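Local coordinates for putative metal binding protein (Coccidioides immitis, PDB 3CVG) that probably binds a ligand, perhaps a metal ion, in the manner of periplasmic binding proteins, though its exact function has not been established, at residues 77-82 and 101-106; 255-260 and 265-270. All blocks are in the same frame, centred on the assembly; numbering follows the deposited sequence.

Interaction 1: residues 77-82 and 101-106; sequences VGITYS and YAFRDH
With CG lodged between its own backbone N and carbonyl carbon (chi1 62°), Phe103 carries its ring off the strand so that the outer part of the ring reaches residues 77-82, where Ile79 has turned CG2 anti to its N. The two side chains cross at about a right angle, and Ile79 CG2 comes to 4.0 Å from Phe103 CE2, obliquely to the ring. Tyr81 reaches the same ring farther along: Tyr81 OH sits near the plane of the phenyl ring, at its edge, 4.2 Å from Phe103 CZ, while Tyr81 CE1 is 4.5 Å from that CZ. This hydroxyl has its hydrogen bond elsewhere, to Ala29 N, which ties the phenol to the start of helix 28-32, just after strand 20-26.

No hydrogen bond crosses between the two segments, and the CA atoms of Ile79 and Ala102 are 7.8 Å apart. Strand 234-241 explains the spacing, because it pairs antiparallel with both; the bridge is therefore made by side chains alone. On strand 100-111, Ala102 and Phe103 both face Ala237 and form a classic beta bulge. Tyr279 meets the Phe103 ring with planes at about 35°, adding a second aromatic neighbour. Farther along, Asp105 OD2 is bound to Asn235 ND2, again on strand 234-241, and Ser82 stands at the N-cap of helix 83-91.

The side chain of Tyr81 is about 7 Å from the bound calcium ion, which places this end of the contact near the metal. A strand end opening into a helix start beside a bound ion is consistent with the interlobe cleft of the periplasmic binding protein fold.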
ATOM      1  N   VAL A  77       2.168  17.926  -0.901  1.00 39.68           N
ATOM      2  CA  VAL A  77       1.310  16.970  -0.226  1.00 38.27           C
ATOM      3  C   VAL A  77       1.906  15.584  -0.351  1.00 38.06           C
ATOM      4  O   VAL A  77       2.830  15.362  -1.132  1.00 37.94           O
ATOM      5  CB  VAL A  77      -0.111  16.960  -0.829  1.00 38.52           C
ATOM      6  CG1 VAL A  77      -0.823  18.261  -0.501  1.00 38.50           C
ATOM      7  CG2 VAL A  77      -0.038  16.763  -2.332  1.00 38.69           C
ATOM      8  N   GLY A  78       1.380  14.654   0.436  1.00 37.17           N
ATOM      9  CA  GLY A  78       1.871  13.296   0.383  1.00 35.79           C
ATOM     10  C   GLY A  78       0.792  12.319   0.777  1.00 34.96           C
ATOM     11  O   GLY A  78       0.078  12.526   1.760  1.00 35.82           O
ATOM     12  N   ILE A  79       0.648  11.263  -0.009  1.00 34.17           N
ATOM     13  CA  ILE A  79      -0.328  10.240   0.309  1.00 32.44           C
ATOM     14  C   ILE A  79       0.510   9.189   1.017  1.00 31.65           C
ATOM     15  O   ILE A  79       1.428   8.601   0.438  1.00 30.69           O
ATOM     16  CB  ILE A  79      -0.987   9.660  -0.950  1.00 32.87           C
ATOM     17  CG1 ILE A  79      -1.731  10.770  -1.695  1.00 33.41           C
ATOM     18  CG2 ILE A  79      -1.962   8.548  -0.562  1.00 31.57           C
ATOM     19  CD1 ILE A  79      -2.466  10.302  -2.932  1.00 35.45           C
ATOM     20  N   THR A  80       0.203   8.976   2.288  1.00 30.57           N
ATOM     21  CA  THR A  80       0.954   8.038   3.097  1.00 28.71           C
ATOM     22  C   THR A  80       0.140   6.834   3.556  1.00 27.97           C
ATOM     23  O   THR A  80      -1.091   6.822   3.456  1.00 26.37           O
ATOM     24  CB  THR A  80       1.544   8.779   4.304  1.00 28.81           C
ATOM     25  OG1 THR A  80       0.497   9.471   5.000  1.00 32.34           O
ATOM     26  CG2 THR A  80       2.562   9.803   3.837  1.00 27.92           C
ATOM     27  N   TYR A  81       0.843   5.826   4.067  1.00 26.86           N
ATOM     28  CA  TYR A  81       0.217   4.597   4.525  1.00 24.61           C
ATOM     29  C   TYR A  81       0.591   4.225   5.957  1.00 25.63           C
ATOM     30  O   TYR A  81       0.777   3.044   6.263  1.00 24.07           O
ATOM     31  CB  TYR A  81       0.614   3.458   3.593  1.00 25.55           C
ATOM     32  CG  TYR A  81       0.381   3.758   2.128  1.00 25.96           C
ATOM     33  CD1 TYR A  81      -0.803   3.391   1.502  1.00 26.57           C
ATOM     34  CD2 TYR A  81       1.362   4.398   1.363  1.00 28.52           C
ATOM     35  CE1 TYR A  81      -1.009   3.644   0.147  1.00 27.31           C
ATOM     36  CE2 TYR A  81       1.166   4.658   0.010  1.00 27.31           C
ATOM     37  CZ  TYR A  81      -0.018   4.275  -0.591  1.00 27.31           C
ATOM     38  OH  TYR A  81      -0.200   4.501  -1.931  1.00 26.92           O
ATOM     39  N   SER A  82       0.709   5.215   6.834  1.00 24.52           N
ATOM     40  CA  SER A  82       1.050   4.933   8.225  1.00 26.81           C
ATOM     41  C   SER A  82       0.433   5.954   9.183  1.00 26.33           C
ATOM     42  O   SER A  82       0.996   7.023   9.409  1.00 24.89           O
ATOM     43  CB  SER A  82       2.574   4.915   8.406  1.00 25.43           C
ATOM     44  OG  SER A  82       2.922   4.694   9.767  1.00 29.28           O
ATOM     45  N   TYR A 101      -8.287  11.320   5.129  1.00 27.11           N
ATOM     46  CA  TYR A 101      -8.458   9.927   4.720  1.00 26.85           C
ATOM     47  C   TYR A 101      -8.781   9.968   3.230  1.00 27.44           C
ATOM     48  O   TYR A 101      -9.818  10.496   2.839  1.00 26.95           O
ATOM     49  CB  TYR A 101      -9.621   9.281   5.486  1.00 26.06           C
ATOM     50  CG  TYR A 101      -9.478   7.786   5.724  1.00 26.21           C
ATOM     51  CD1 TYR A 101      -8.928   6.942   4.748  1.00 27.17           C
ATOM     52  CD2 TYR A 101      -9.919   7.207   6.916  1.00 25.04           C
ATOM     53  CE1 TYR A 101      -8.817   5.559   4.965  1.00 24.33           C
ATOM     54  CE2 TYR A 101      -9.818   5.832   7.136  1.00 25.13           C
ATOM     55  CZ  TYR A 101      -9.267   5.013   6.157  1.00 26.32           C
ATOM     56  OH  TYR A 101      -9.150   3.653   6.383  1.00 22.96           O
ATOM     57  N   ALA A 102      -7.900   9.407   2.406  1.00 27.08           N
ATOM     58  CA  ALA A 102      -8.072   9.422   0.948  1.00 26.83           C
ATOM     59  C   ALA A 102      -8.758   8.195   0.347  1.00 26.18           C
ATOM     60  O   ALA A 102      -9.725   8.320  -0.408  1.00 26.72           O
ATOM     61  CB  ALA A 102      -6.717   9.624   0.278  1.00 26.15           C
ATOM     62  N   PHE A 103      -8.236   7.012   0.649  1.00 25.60           N
ATOM     63  CA  PHE A 103      -8.820   5.787   0.133  1.00 25.32           C
ATOM     64  C   PHE A 103      -8.340   4.579   0.925  1.00 25.25           C
ATOM     65  O   PHE A 103      -7.482   4.702   1.801  1.00 25.74           O
ATOM     66  CB  PHE A 103      -8.510   5.629  -1.368  1.00 25.19           C
ATOM     67  CG  PHE A 103      -7.045   5.525  -1.693  1.00 23.64           C
ATOM     68  CD1 PHE A 103      -6.388   4.297  -1.642  1.00 24.16           C
ATOM     69  CD2 PHE A 103      -6.321   6.655  -2.067  1.00 25.21           C
ATOM     70  CE1 PHE A 103      -5.039   4.197  -1.959  1.00 21.71           C
ATOM     71  CE2 PHE A 103      -4.966   6.566  -2.386  1.00 23.84           C
ATOM     72  CZ  PHE A 103      -4.327   5.332  -2.331  1.00 23.85           C
ATOM     73  N   ARG A 104      -8.915   3.419   0.628  1.00 24.57           N
ATOM     74  CA  ARG A 104      -8.554   2.192   1.326  1.00 23.71           C
ATOM     75  C   ARG A 104      -8.029   1.119   0.370  1.00 23.87           C
ATOM     76  O   ARG A 104      -8.724   0.690  -0.557  1.00 21.69           O
ATOM     77  CB  ARG A 104      -9.765   1.665   2.115  1.00 23.72           C
ATOM     78  CG  ARG A 104     -10.108   2.507   3.365  1.00 23.88           C
ATOM     79  CD  ARG A 104     -11.436   2.095   4.040  1.00 25.59           C
ATOM     80  NE  ARG A 104     -12.607   2.471   3.239  1.00 25.05           N
ATOM     81  CZ  ARG A 104     -13.874   2.312   3.626  1.00 25.98           C
ATOM     82  NH1 ARG A 104     -14.161   1.781   4.809  1.00 24.15           N
ATOM     83  NH2 ARG A 104     -14.863   2.682   2.821  1.00 25.10           N
ATOM     84  N   ASP A 105      -6.784   0.713   0.600  1.00 23.13           N
ATOM     85  CA  ASP A 105      -6.146  -0.323  -0.200  1.00 22.37           C
ATOM     86  C   ASP A 105      -6.230  -1.597   0.637  1.00 22.24           C
ATOM     87  O   ASP A 105      -6.623  -1.548   1.805  1.00 21.49           O
ATOM     88  CB  ASP A 105      -4.692   0.066  -0.489  1.00 20.84           C
ATOM     89  CG  ASP A 105      -3.957  -0.977  -1.324  1.00 25.07           C
ATOM     90  OD1 ASP A 105      -4.613  -1.719  -2.084  1.00 21.98           O
ATOM     91  OD2 ASP A 105      -2.712  -1.034  -1.229  1.00 26.80           O
ATOM     92  N   HIS A 106      -5.876  -2.739   0.059  1.00 22.42           N
ATOM     93  CA  HIS A 106      -5.967  -3.985   0.807  1.00 21.22           C
ATOM     94  C   HIS A 106      -4.787  -4.922   0.566  1.00 22.02           C
ATOM     95  O   HIS A 106      -4.322  -5.076  -0.562  1.00 20.85           O
ATOM     96  CB  HIS A 106      -7.273  -4.711   0.459  1.00 22.22           C
ATOM     97  CG  HIS A 106      -8.488  -3.833   0.533  1.00 25.07           C
ATOM     98  ND1 HIS A 106      -8.882  -3.018  -0.507  1.00 24.60           N
ATOM     99  CD2 HIS A 106      -9.353  -3.592   1.550  1.00 22.87           C
ATOM    100  CE1 HIS A 106      -9.936  -2.313  -0.136  1.00 25.56           C
ATOM    101  NE2 HIS A 106     -10.240  -2.641   1.107  1.00 26.24           N
TER

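Interaction 2: residues 255-260 and 265-270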
ATOM      1  N   ALA A 255      -6.504  18.896  -1.141  1.00 37.56           N
ATOM      2  CA  ALA A 255      -6.941  18.140   0.028  1.00 37.22           C
ATOM      3  C   ALA A 255      -8.469  18.098   0.105  1.00 36.74           C
ATOM      4  O   ALA A 255      -9.066  17.021   0.186  1.00 34.38           O
ATOM      5  CB  ALA A 255      -6.360  18.755   1.298  1.00 37.86           C
ATOM      6  N   LYS A 256      -9.093  19.275   0.074  1.00 37.11           N
ATOM      7  CA  LYS A 256     -10.552  19.392   0.134  1.00 37.96           C
ATOM      8  C   LYS A 256     -11.240  18.634  -0.997  1.00 36.71           C
ATOM      9  O   LYS A 256     -12.218  17.915  -0.781  1.00 36.70           O
ATOM     10  CB  LYS A 256     -10.963  20.868   0.065  1.00 40.80           C
ATOM     11  CG  LYS A 256     -11.212  21.532   1.408  1.00 43.38           C
ATOM     12  CD  LYS A 256     -12.465  20.964   2.063  1.00 46.92           C
ATOM     13  CE  LYS A 256     -12.921  21.809   3.246  1.00 46.97           C
ATOM     14  NZ  LYS A 256     -14.244  21.339   3.752  1.00 47.89           N
ATOM     15  N   TRP A 257     -10.730  18.817  -2.209  1.00 35.32           N
ATOM     16  CA  TRP A 257     -11.289  18.157  -3.385  1.00 35.00           C
ATOM     17  C   TRP A 257     -11.202  16.630  -3.276  1.00 34.50           C
ATOM     18  O   TRP A 257     -12.169  15.911  -3.548  1.00 31.90           O
ATOM     19  CB  TRP A 257     -10.540  18.614  -4.637  1.00 36.01           C
ATOM     20  CG  TRP A 257     -10.982  17.912  -5.874  1.00 36.84           C
ATOM     21  CD1 TRP A 257     -12.041  18.237  -6.669  1.00 36.56           C
ATOM     22  CD2 TRP A 257     -10.403  16.729  -6.434  1.00 38.54           C
ATOM     23  NE1 TRP A 257     -12.160  17.326  -7.695  1.00 38.90           N
ATOM     24  CE2 TRP A 257     -11.167  16.389  -7.574  1.00 37.78           C
ATOM     25  CE3 TRP A 257      -9.313  15.918  -6.082  1.00 37.25           C
ATOM     26  CZ2 TRP A 257     -10.879  15.271  -8.366  1.00 38.26           C
ATOM     27  CZ3 TRP A 257      -9.027  14.807  -6.868  1.00 38.43           C
ATOM     28  CH2 TRP A 257      -9.810  14.495  -7.999  1.00 38.17           C
ATOM     29  N   LEU A 258     -10.034  16.145  -2.872  1.00 33.68           N
ATOM     30  CA  LEU A 258      -9.799  14.709  -2.731  1.00 32.95           C
ATOM     31  C   LEU A 258     -10.839  13.959  -1.898  1.00 32.55           C
ATOM     32  O   LEU A 258     -11.245  12.859  -2.262  1.00 32.91           O
ATOM     33  CB  LEU A 258      -8.416  14.475  -2.130  1.00 31.64           C
ATOM     34  CG  LEU A 258      -8.022  13.014  -1.894  1.00 33.47           C
ATOM     35  CD1 LEU A 258      -7.921  12.283  -3.232  1.00 33.10           C
ATOM     36  CD2 LEU A 258      -6.697  12.969  -1.166  1.00 32.48           C
ATOM     37  N   VAL A 259     -11.273  14.547  -0.786  1.00 32.64           N
ATOM     38  CA  VAL A 259     -12.239  13.871   0.078  1.00 32.47           C
ATOM     39  C   VAL A 259     -13.706  14.122  -0.246  1.00 33.38           C
ATOM     40  O   VAL A 259     -14.587  13.462   0.306  1.00 32.69           O
ATOM     41  CB  VAL A 259     -11.997  14.216   1.566  1.00 33.62           C
ATOM     42  CG1 VAL A 259     -10.604  13.746   1.984  1.00 35.29           C
ATOM     43  CG2 VAL A 259     -12.143  15.709   1.795  1.00 33.78           C
ATOM     44  N   SER A 260     -13.974  15.067  -1.139  1.00 34.46           N
ATOM     45  CA  SER A 260     -15.352  15.366  -1.511  1.00 35.59           C
ATOM     46  C   SER A 260     -15.919  14.212  -2.330  1.00 37.85           C
ATOM     47  O   SER A 260     -15.213  13.623  -3.154  1.00 37.07           O
ATOM     48  CB  SER A 260     -15.422  16.668  -2.321  1.00 34.82           C
ATOM     49  OG  SER A 260     -14.672  16.584  -3.523  1.00 35.94           O
ATOM     50  N   GLN A 265     -13.210  11.273  -4.359  1.00 33.65           N
ATOM     51  CA  GLN A 265     -13.902  10.019  -4.078  1.00 33.31           C
ATOM     52  C   GLN A 265     -14.599   9.415  -5.289  1.00 34.63           C
ATOM     53  O   GLN A 265     -14.681   8.193  -5.416  1.00 34.52           O
ATOM     54  CB  GLN A 265     -14.903  10.218  -2.941  1.00 31.59           C
ATOM     55  CG  GLN A 265     -14.232  10.658  -1.649  1.00 30.03           C
ATOM     56  CD  GLN A 265     -13.153   9.684  -1.198  1.00 29.93           C
ATOM     57  OE1 GLN A 265     -13.452   8.596  -0.702  1.00 25.68           O
ATOM     58  NE2 GLN A 265     -11.892  10.067  -1.381  1.00 26.07           N
ATOM     59  N   LYS A 266     -15.098  10.263  -6.183  1.00 35.56           N
ATOM     60  CA  LYS A 266     -15.768   9.768  -7.380  1.00 35.23           C
ATOM     61  C   LYS A 266     -14.751   9.120  -8.323  1.00 34.90           C
ATOM     62  O   LYS A 266     -15.029   8.079  -8.917  1.00 34.61           O
ATOM     63  CB  LYS A 266     -16.489  10.911  -8.098  1.00 36.86           C
ATOM     64  CG  LYS A 266     -17.214  10.484  -9.367  1.00 37.90           C
ATOM     65  CD  LYS A 266     -18.059  11.619  -9.939  1.00 40.02           C
ATOM     66  CE  LYS A 266     -18.855  11.142 -11.148  1.00 40.80           C
ATOM     67  NZ  LYS A 266     -19.862  12.153 -11.586  1.00 44.41           N
ATOM     68  N   VAL A 267     -13.578   9.742  -8.449  1.00 34.56           N
ATOM     69  CA  VAL A 267     -12.516   9.232  -9.315  1.00 34.18           C
ATOM     70  C   VAL A 267     -11.949   7.919  -8.784  1.00 33.65           C
ATOM     71  O   VAL A 267     -11.597   7.030  -9.557  1.00 33.85           O
ATOM     72  CB  VAL A 267     -11.358  10.247  -9.446  1.00 34.02           C
ATOM     73  CG1 VAL A 267     -10.235   9.654 -10.289  1.00 35.01           C
ATOM     74  CG2 VAL A 267     -11.868  11.535 -10.074  1.00 34.98           C
ATOM     75  N   ILE A 268     -11.857   7.806  -7.462  1.00 32.33           N
ATOM     76  CA  ILE A 268     -11.343   6.591  -6.834  1.00 31.01           C
ATOM     77  C   ILE A 268     -12.341   5.454  -7.000  1.00 32.37           C
ATOM     78  O   ILE A 268     -11.973   4.334  -7.360  1.00 31.15           O
ATOM     79  CB  ILE A 268     -11.097   6.802  -5.327  1.00 28.40           C
ATOM     80  CG1 ILE A 268      -9.937   7.772  -5.125  1.00 25.29           C
ATOM     81  CG2 ILE A 268     -10.818   5.468  -4.648  1.00 28.89           C
ATOM     82  CD1 ILE A 268      -9.773   8.239  -3.701  1.00 25.41           C
ATOM     83  N   GLU A 269     -13.610   5.750  -6.738  1.00 32.28           N
ATOM     84  CA  GLU A 269     -14.663   4.754  -6.850  1.00 34.83           C
ATOM     85  C   GLU A 269     -14.730   4.167  -8.264  1.00 33.42           C
ATOM     86  O   GLU A 269     -15.188   3.044  -8.458  1.00 32.27           O
ATOM     87  CB  GLU A 269     -16.004   5.388  -6.463  1.00 37.50           C
ATOM     88  CG  GLU A 269     -17.129   4.399  -6.194  1.00 41.37           C
ATOM     89  CD  GLU A 269     -18.100   4.917  -5.148  1.00 46.27           C
ATOM     90  OE1 GLU A 269     -18.661   6.017  -5.347  1.00 47.01           O
ATOM     91  OE2 GLU A 269     -18.296   4.230  -4.121  1.00 48.77           O
ATOM     92  N   GLY A 270     -14.256   4.927  -9.244  1.00 34.76           N
ATOM     93  CA  GLY A 270     -14.293   4.456 -10.618  1.00 35.38           C
ATOM     94  C   GLY A 270     -12.955   4.041 -11.207  1.00 35.64           C
ATOM     95  O   GLY A 270     -12.895   3.643 -12.368  1.00 35.51           O
TER
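Gln265 NE2 is held by two backbone carbonyls: Leu258 O across this contact and Ala102 O of strand 100-111. The bond to Leu258 O is 3.0 Å long and nearly straight (170°), with the oxygen close to the amide plane. It braces the junction of two consecutive helices, 248-259 and 264-269, whose segments 255-259 and 265-269 are inclined at 48° to each other. The Gln265 chain bends at chi2 (-57°), which brings the amide to Leu258 O; on the way CG passes 3.4 Å from Val259 O. The other end of the amide is used too, since OE1 accepts from Ala282 N. Gln265 N adds a weak bond to Ser260 O.

On another part of the interface the contact is apolar. Trp257 CH2 and Val267 CG2 meet at 4.2 Å, their side chains crossing at about a right angle, and helix 34-47 packs on both residues. Leu258 CD1 and Ile268 CD1 touch more loosely, at 4.5 Å. Ser260 folds back on the preceding turn: its OG lies 2.6 Å from Trp257 O, a carbonyl that also accepts from Ser260 N.

In the fold
From the N terminus, interaction 1 comes first: residues 77-82 lead through helix 83-91 into strand 100-111, and the contact closes that 18-residue excursion. The chain then adds strands 200-204 and 220-224 beside strand 100-111 before strand 234-241 enters between the two segments of interaction 1 and leads on into helix 248-259. Interaction 2 follows, closing a turn of just four residues. The contacts stand in series, neither crossing nor nesting, yet their centres are only 12 Å apart. They meet on strand 100-111, where Ala102 CB packs 3.6 Å from Leu258 CD2, so the C-terminal helix pair is fastened directly to the strand that interaction 1 joins to 77-82.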